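Local atomic coordinates of cellulase (Uncultured bacterium, PDB entry 3WX5), a protein that probably hydrolyses internal beta-1,4-glucosidic bonds of cellulose, as an endoglucanase of glycoside hydrolase family 12. Residues 119-130 against 214-224. Residues are numbered along the deposited sequence; the frame is centred on the assembly and turned at random.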
ATOM      1  N   ASN A 119       4.846   1.948   9.684  1.00  8.61           N
ATOM      2  CA  ASN A 119       3.829   0.908   9.624  1.00  9.02           C
ATOM      3  C   ASN A 119       4.113   0.005   8.437  1.00 12.33           C
ATOM      4  O   ASN A 119       5.010   0.317   7.639  1.00 10.93           O
ATOM      5  CB  ASN A 119       2.425   1.519   9.535  1.00  9.38           C
ATOM      6  CG  ASN A 119       2.144   2.210   8.193  1.00 10.77           C
ATOM      7  OD1 ASN A 119       2.681   1.827   7.145  1.00 10.06           O
ATOM      8  ND2 ASN A 119       1.177   3.131   8.206  1.00 12.45           N
ATOM      9  N   ALA A 120       3.462  -1.162   8.411  1.00 10.58           N
ATOM     10  CA  ALA A 120       3.492  -2.038   7.235  1.00 11.00           C
ATOM     11  C   ALA A 120       2.047  -2.156   6.786  1.00 11.36           C
ATOM     12  O   ALA A 120       1.188  -2.518   7.588  1.00 10.51           O
ATOM     13  CB  ALA A 120       4.043  -3.441   7.629  1.00 10.22           C
ATOM     14  N   ALA A 121       1.756  -1.736   5.554  1.00 11.34           N
ATOM     15  CA  ALA A 121       0.381  -1.417   5.188  1.00  8.56           C
ATOM     16  C   ALA A 121       0.148  -1.520   3.690  1.00  8.50           C
ATOM     17  O   ALA A 121       0.980  -1.080   2.895  1.00 10.70           O
ATOM     18  CB  ALA A 121      -0.014  -0.027   5.694  1.00  9.15           C
ATOM     19  N   TYR A 122      -0.989  -2.100   3.317  1.00  6.73           N
ATOM     20  CA  TYR A 122      -1.477  -1.999   1.931  1.00  8.72           C
ATOM     21  C   TYR A 122      -1.965  -0.554   1.715  1.00  8.11           C
ATOM     22  O   TYR A 122      -2.390   0.110   2.663  1.00  9.33           O
ATOM     23  CB  TYR A 122      -2.651  -2.955   1.752  1.00  8.21           C
ATOM     24  CG  TYR A 122      -2.234  -4.381   1.481  1.00  8.87           C
ATOM     25  CD1 TYR A 122      -1.891  -5.245   2.524  1.00 11.06           C
ATOM     26  CD2 TYR A 122      -2.108  -4.838   0.186  1.00  9.66           C
ATOM     27  CE1 TYR A 122      -1.513  -6.551   2.261  1.00 12.44           C
ATOM     28  CE2 TYR A 122      -1.755  -6.138  -0.083  1.00 11.94           C
ATOM     29  CZ  TYR A 122      -1.421  -6.980   0.955  1.00 13.75           C
ATOM     30  OH  TYR A 122      -1.049  -8.288   0.701  1.00 12.59           O
ATOM     31  N   ASP A 123      -1.995  -0.126   0.461  1.00  8.66           N
ATOM     32  CA  ASP A 123      -2.469   1.207   0.075  1.00  8.85           C
ATOM     33  C   ASP A 123      -3.133   0.997  -1.283  1.00 11.60           C
ATOM     34  O   ASP A 123      -2.466   0.552  -2.219  1.00 10.83           O
ATOM     35  CB  ASP A 123      -1.233   2.148  -0.050  1.00  9.51           C
ATOM     36  CG  ASP A 123      -1.602   3.613   0.077  1.00 10.84           C
ATOM     37  OD1 ASP A 123      -2.703   3.858   0.567  1.00 12.82           O
ATOM     38  OD2 ASP A 123      -0.783   4.516  -0.245  1.00 12.96           O
ATOM     39  N   LEU A 124      -4.463   1.138  -1.351  1.00  8.80           N
ATOM     40  CA  LEU A 124      -5.165   0.974  -2.630  1.00 11.52           C
ATOM     41  C   LEU A 124      -5.749   2.319  -3.041  1.00 11.88           C
ATOM     42  O   LEU A 124      -6.335   3.026  -2.211  1.00 10.59           O
ATOM     43  CB  LEU A 124      -6.319  -0.039  -2.479  1.00 11.06           C
ATOM     44  CG  LEU A 124      -5.968  -1.535  -2.453  1.00 10.46           C
ATOM     45  CD1 LEU A 124      -5.149  -1.888  -1.234  1.00  9.08           C
ATOM     46  CD2 LEU A 124      -7.264  -2.366  -2.461  1.00 11.25           C
ATOM     47  N   TRP A 125      -5.742   2.598  -4.349  1.00  9.37           N
ATOM     48  CA  TRP A 125      -6.065   3.937  -4.824  1.00 11.61           C
ATOM     49  C   TRP A 125      -7.251   3.819  -5.785  1.00 11.22           C
ATOM     50  O   TRP A 125      -7.260   2.951  -6.664  1.00 10.65           O
ATOM     51  CB  TRP A 125      -4.858   4.580  -5.549  1.00 11.33           C
ATOM     52  CG  TRP A 125      -3.803   5.111  -4.622  1.00 11.62           C
ATOM     53  CD1 TRP A 125      -2.565   4.572  -4.379  1.00 11.69           C
ATOM     54  CD2 TRP A 125      -3.906   6.271  -3.786  1.00 10.91           C
ATOM     55  NE1 TRP A 125      -1.889   5.353  -3.470  1.00 14.69           N
ATOM     56  CE2 TRP A 125      -2.710   6.362  -3.044  1.00 14.15           C
ATOM     57  CE3 TRP A 125      -4.887   7.253  -3.611  1.00  8.63           C
ATOM     58  CZ2 TRP A 125      -2.436   7.444  -2.189  1.00 12.46           C
ATOM     59  CZ3 TRP A 125      -4.636   8.300  -2.716  1.00 11.90           C
ATOM     60  CH2 TRP A 125      -3.449   8.337  -1.957  1.00 10.98           C
ATOM     61  N   PHE A 126      -8.216   4.710  -5.608  1.00 10.89           N
ATOM     62  CA  PHE A 126      -9.454   4.733  -6.399  1.00 10.82           C
ATOM     63  C   PHE A 126      -9.737   6.139  -6.927  1.00 11.89           C
ATOM     64  O   PHE A 126      -9.458   7.138  -6.263  1.00 10.13           O
ATOM     65  CB  PHE A 126     -10.642   4.333  -5.519  1.00 10.94           C
ATOM     66  CG  PHE A 126     -10.451   3.025  -4.798  1.00 11.43           C
ATOM     67  CD1 PHE A 126      -9.685   2.960  -3.636  1.00 10.10           C
ATOM     68  CD2 PHE A 126     -11.119   1.884  -5.220  1.00 12.39           C
ATOM     69  CE1 PHE A 126      -9.478   1.728  -2.991  1.00 10.70           C
ATOM     70  CE2 PHE A 126     -11.004   0.687  -4.516  1.00 12.53           C
ATOM     71  CZ  PHE A 126     -10.209   0.629  -3.371  1.00 10.70           C
ATOM     72  N   SER A 127     -10.423   6.220  -8.070  1.00 11.61           N
ATOM     73  CA  SER A 127     -10.997   7.505  -8.428  1.00 13.56           C
ATOM     74  C   SER A 127     -12.004   7.370  -9.556  1.00 11.60           C
ATOM     75  O   SER A 127     -12.081   6.313 -10.189  1.00 11.67           O
ATOM     76  CB  SER A 127      -9.901   8.473  -8.855  1.00 15.99           C
ATOM     77  OG  SER A 127      -9.704   8.375 -10.251  1.00 17.09           O
ATOM     78  N   PRO A 128     -12.806   8.420  -9.776  1.00 12.48           N
ATOM     79  CA  PRO A 128     -13.843   8.251 -10.773  1.00 14.20           C
ATOM     80  C   PRO A 128     -13.266   8.257 -12.171  1.00 15.17           C
ATOM     81  O   PRO A 128     -13.975   7.934 -13.126  1.00 15.17           O
ATOM     82  CB  PRO A 128     -14.763   9.463 -10.552  1.00 14.78           C
ATOM     83  CG  PRO A 128     -13.919  10.471  -9.888  1.00 18.09           C
ATOM     84  CD  PRO A 128     -12.981   9.661  -9.001  1.00 15.32           C
ATOM     85  N   SER A 129     -12.003   8.645 -12.297  1.00 15.52           N
ATOM     86  CA  SER A 129     -11.344   8.722 -13.609  1.00 15.87           C
ATOM     87  C   SER A 129     -10.623   7.438 -14.058  1.00 18.89           C
ATOM     88  O   SER A 129     -10.183   6.616 -13.235  1.00 17.40           O
ATOM     89  CB  SER A 129     -10.405   9.938 -13.651  1.00 16.74           C
ATOM     90  OG  SER A 129      -9.582   9.907 -14.800  1.00 22.96           O
ATOM     91  N   LEU A 130     -10.599   7.221 -15.376  1.00 17.53           N
ATOM     92  CA  LEU A 130      -9.883   6.107 -15.978  1.00 17.53           C
ATOM     93  C   LEU A 130      -8.371   6.328 -16.005  1.00 16.45           C
ATOM     94  O   LEU A 130      -7.625   5.387 -16.241  1.00 18.31           O
ATOM     95  CB  LEU A 130     -10.397   5.872 -17.416  1.00 19.27           C
ATOM     96  CG  LEU A 130     -11.641   4.983 -17.553  1.00 21.10           C
ATOM     97  CD1 LEU A 130     -12.222   5.107 -18.977  1.00 28.54           C
ATOM     98  CD2 LEU A 130     -11.306   3.529 -17.250  1.00 23.15           C
ATOM     99  N   TRP A 214     -16.475   4.230  -8.857  1.00 12.42           N
ATOM    100  CA  TRP A 214     -15.067   4.635  -8.958  1.00 13.76           C
ATOM    101  C   TRP A 214     -14.227   3.442  -9.425  1.00 14.41           C
ATOM    102  O   TRP A 214     -14.616   2.299  -9.209  1.00 13.90           O
ATOM    103  CB  TRP A 214     -14.554   5.147  -7.611  1.00 13.36           C
ATOM    104  CG  TRP A 214     -15.133   6.488  -7.220  1.00 11.38           C
ATOM    105  CD1 TRP A 214     -15.909   7.312  -7.992  1.00 12.57           C
ATOM    106  CD2 TRP A 214     -15.042   7.115  -5.928  1.00 12.40           C
ATOM    107  NE1 TRP A 214     -16.276   8.436  -7.261  1.00 10.66           N
ATOM    108  CE2 TRP A 214     -15.758   8.333  -5.998  1.00 13.47           C
ATOM    109  CE3 TRP A 214     -14.407   6.770  -4.726  1.00 15.28           C
ATOM    110  CZ2 TRP A 214     -15.864   9.207  -4.908  1.00 13.46           C
ATOM    111  CZ3 TRP A 214     -14.496   7.635  -3.658  1.00 10.88           C
ATOM    112  CH2 TRP A 214     -15.191   8.855  -3.760  1.00  8.56           C
ATOM    113  N   TYR A 215     -13.099   3.717 -10.079  1.00 11.37           N
ATOM    114  CA  TYR A 215     -12.151   2.683 -10.478  1.00 12.57           C
ATOM    115  C   TYR A 215     -11.126   2.440  -9.383  1.00 11.99           C
ATOM    116  O   TYR A 215     -10.573   3.390  -8.861  1.00 12.82           O
ATOM    117  CB  TYR A 215     -11.392   3.160 -11.699  1.00 11.99           C
ATOM    118  CG  TYR A 215     -12.310   3.267 -12.875  1.00 13.54           C
ATOM    119  CD1 TYR A 215     -12.637   2.128 -13.625  1.00 17.39           C
ATOM    120  CD2 TYR A 215     -12.954   4.456 -13.162  1.00 19.52           C
ATOM    121  CE1 TYR A 215     -13.530   2.205 -14.691  1.00 18.75           C
ATOM    122  CE2 TYR A 215     -13.861   4.541 -14.216  1.00 18.16           C
ATOM    123  CZ  TYR A 215     -14.145   3.409 -14.967  1.00 19.61           C
ATOM    124  OH  TYR A 215     -15.038   3.486 -15.999  1.00 18.46           O
ATOM    125  N   LEU A 216     -10.809   1.167  -9.150  1.00 11.03           N
ATOM    126  CA  LEU A 216      -9.566   0.756  -8.500  1.00 10.98           C
ATOM    127  C   LEU A 216      -8.416   0.892  -9.478  1.00 13.25           C
ATOM    128  O   LEU A 216      -8.459   0.305 -10.567  1.00 13.04           O
ATOM    129  CB  LEU A 216      -9.687  -0.692  -8.026  1.00 10.84           C
ATOM    130  CG  LEU A 216      -8.409  -1.329  -7.460  1.00 11.87           C
ATOM    131  CD1 LEU A 216      -7.886  -0.532  -6.237  1.00  8.35           C
ATOM    132  CD2 LEU A 216      -8.684  -2.816  -7.100  1.00 10.14           C
ATOM    133  N   HIS A 217      -7.414   1.705  -9.127  1.00 10.41           N
ATOM    134  CA  HIS A 217      -6.257   1.906 -10.019  1.00 11.85           C
ATOM    135  C   HIS A 217      -5.047   1.073  -9.667  1.00 12.18           C
ATOM    136  O   HIS A 217      -4.291   0.660 -10.551  1.00 13.29           O
ATOM    137  CB  HIS A 217      -5.850   3.384 -10.003  1.00 11.02           C
ATOM    138  CG  HIS A 217      -6.818   4.258 -10.726  1.00 11.73           C
ATOM    139  ND1 HIS A 217      -6.811   4.376 -12.104  1.00 14.29           N
ATOM    140  CD2 HIS A 217      -7.908   4.933 -10.292  1.00 15.39           C
ATOM    141  CE1 HIS A 217      -7.770   5.206 -12.466  1.00 17.39           C
ATOM    142  NE2 HIS A 217      -8.464   5.544 -11.390  1.00 15.96           N
ATOM    143  N   ALA A 218      -4.823   0.865  -8.367  1.00 10.38           N
ATOM    144  CA  ALA A 218      -3.559   0.283  -7.928  1.00 10.02           C
ATOM    145  C   ALA A 218      -3.744  -0.440  -6.625  1.00 12.00           C
ATOM    146  O   ALA A 218      -4.413   0.071  -5.742  1.00 13.09           O
ATOM    147  CB  ALA A 218      -2.506   1.399  -7.734  1.00  9.63           C
ATOM    148  N   VAL A 219      -3.077  -1.585  -6.489  1.00 11.18           N
ATOM    149  CA  VAL A 219      -3.025  -2.298  -5.222  1.00 11.62           C
ATOM    150  C   VAL A 219      -1.544  -2.344  -4.838  1.00 12.56           C
ATOM    151  O   VAL A 219      -0.737  -3.007  -5.536  1.00 13.04           O
ATOM    152  CB  VAL A 219      -3.546  -3.755  -5.392  1.00 11.60           C
ATOM    153  CG1 VAL A 219      -3.450  -4.530  -4.053  1.00 10.90           C
ATOM    154  CG2 VAL A 219      -4.999  -3.725  -5.881  1.00 12.48           C
ATOM    155  N   GLU A 220      -1.207  -1.710  -3.711  1.00 11.77           N
ATOM    156  CA  GLU A 220       0.192  -1.567  -3.302  1.00 11.44           C
ATOM    157  C   GLU A 220       0.343  -2.094  -1.896  1.00 11.48           C
ATOM    158  O   GLU A 220      -0.610  -2.091  -1.119  1.00 10.51           O
ATOM    159  CB  GLU A 220       0.628  -0.089  -3.343  1.00 10.58           C
ATOM    160  CG  GLU A 220      -0.113   0.761  -4.372  1.00 12.12           C
ATOM    161  CD  GLU A 220       0.539   2.132  -4.646  1.00 16.52           C
ATOM    162  OE1 GLU A 220       1.401   2.589  -3.857  1.00 16.21           O
ATOM    163  OE2 GLU A 220       0.248   2.717  -5.715  1.00 16.74           O
ATOM    164  N   THR A 221       1.558  -2.481  -1.524  1.00  9.57           N
ATOM    165  CA  THR A 221       1.847  -2.596  -0.106  1.00  9.14           C
ATOM    166  C   THR A 221       3.290  -2.196   0.160  1.00 10.19           C
ATOM    167  O   THR A 221       4.096  -2.129  -0.774  1.00 10.10           O
ATOM    168  CB  THR A 221       1.583  -4.027   0.398  1.00  9.49           C
ATOM    169  OG1 THR A 221       1.576  -4.016   1.833  1.00 10.43           O
ATOM    170  CG2 THR A 221       2.685  -5.003  -0.128  1.00  8.73           C
ATOM    171  N   GLY A 222       3.598  -1.849   1.405  1.00  9.05           N
ATOM    172  CA  GLY A 222       4.930  -1.302   1.720  1.00  8.13           C
ATOM    173  C   GLY A 222       4.936  -0.785   3.130  1.00 11.55           C
ATOM    174  O   GLY A 222       4.120  -1.224   3.941  1.00 12.03           O
ATOM    175  N   PHE A 223       5.784   0.207   3.406  1.00 10.16           N
ATOM    176  CA  PHE A 223       5.959   0.681   4.780  1.00 11.16           C
ATOM    177  C   PHE A 223       5.835   2.194   4.738  1.00 12.25           C
ATOM    178  O   PHE A 223       6.617   2.856   4.050  1.00 11.47           O
ATOM    179  CB  PHE A 223       7.356   0.307   5.288  1.00 10.82           C
ATOM    180  CG  PHE A 223       7.652  -1.178   5.201  1.00 10.85           C
ATOM    181  CD1 PHE A 223       7.163  -2.041   6.174  1.00 10.49           C
ATOM    182  CD2 PHE A 223       8.341  -1.712   4.105  1.00 14.59           C
ATOM    183  CE1 PHE A 223       7.400  -3.413   6.100  1.00 12.45           C
ATOM    184  CE2 PHE A 223       8.562  -3.106   4.002  1.00 12.31           C
ATOM    185  CZ  PHE A 223       8.109  -3.943   5.015  1.00 10.85           C
ATOM    186  N   GLU A 224       4.897   2.766   5.488  1.00  9.05           N
ATOM    187  CA  GLU A 224       4.977   4.212   5.663  1.00  9.50           C
ATOM    188  C   GLU A 224       6.045   4.503   6.707  1.00 11.20           C
ATOM    189  O   GLU A 224       6.004   3.972   7.823  1.00  9.48           O
ATOM    190  CB  GLU A 224       3.631   4.824   6.065  1.00 11.29           C
ATOM    191  CG  GLU A 224       2.532   4.668   5.003  1.00 12.91           C
ATOM    192  CD  GLU A 224       1.304   5.520   5.310  1.00 16.77           C
ATOM    193  OE1 GLU A 224       0.630   5.282   6.338  1.00 13.32           O
ATOM    194  OE2 GLU A 224       1.040   6.471   4.549  1.00 15.47           O
TER
HETATM  195  O   HOH W   1       0.892   4.816  -2.409  1.00 12.06           O
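Tyr122 lays one face of its ring over Thr221, whose CB stands 3.9 Å from the ring centroid and 13° off the normal, a CH-pi contact. The pair belongs to two neighbouring strands, 117-127 and 215-225, in the beta-jelly-roll sandwich of family 12. They run antiparallel, and side chains alternate between two faces except at a bulge. Tyr122, Leu124, Phe126, Leu216, Val219 and Thr221 turn toward the other sheet, where Trp108 and Phe237 also meet Tyr122 and Thr221. Leu216 CG is anti to its backbone nitrogen (chi1 173°), which brings CD1 over the Phe126 ring face. His217 is the extra residue of the beta bulge, which shifts the register by one between Trp125 and Phe126: Trp125 O accepts almost straight from His217 N (2.8 Å), while Trp125 N gives to Ala218 O.

Asp123, Trp125 and Glu220 occupy the other face, the side that forms the substrate cleft in this family. Glu220 meets the indole at its edge, OE2 lying 3.6 Å from Trp125 CD1, while His84 hydrogen-bonds OE2. Tyr136 stacks on the same indole. One water donates to Asp123 OD2 and Glu220 OE1 and accepts from Trp125 NE1, tying three side chains together. At the far end, Asn119 OD1 accepts from Glu224 N, and Asn119 ND2 reaches the anti lone pair of Glu224 OE1 at 2.9 Å, with amide and carboxylate planes 23° apart.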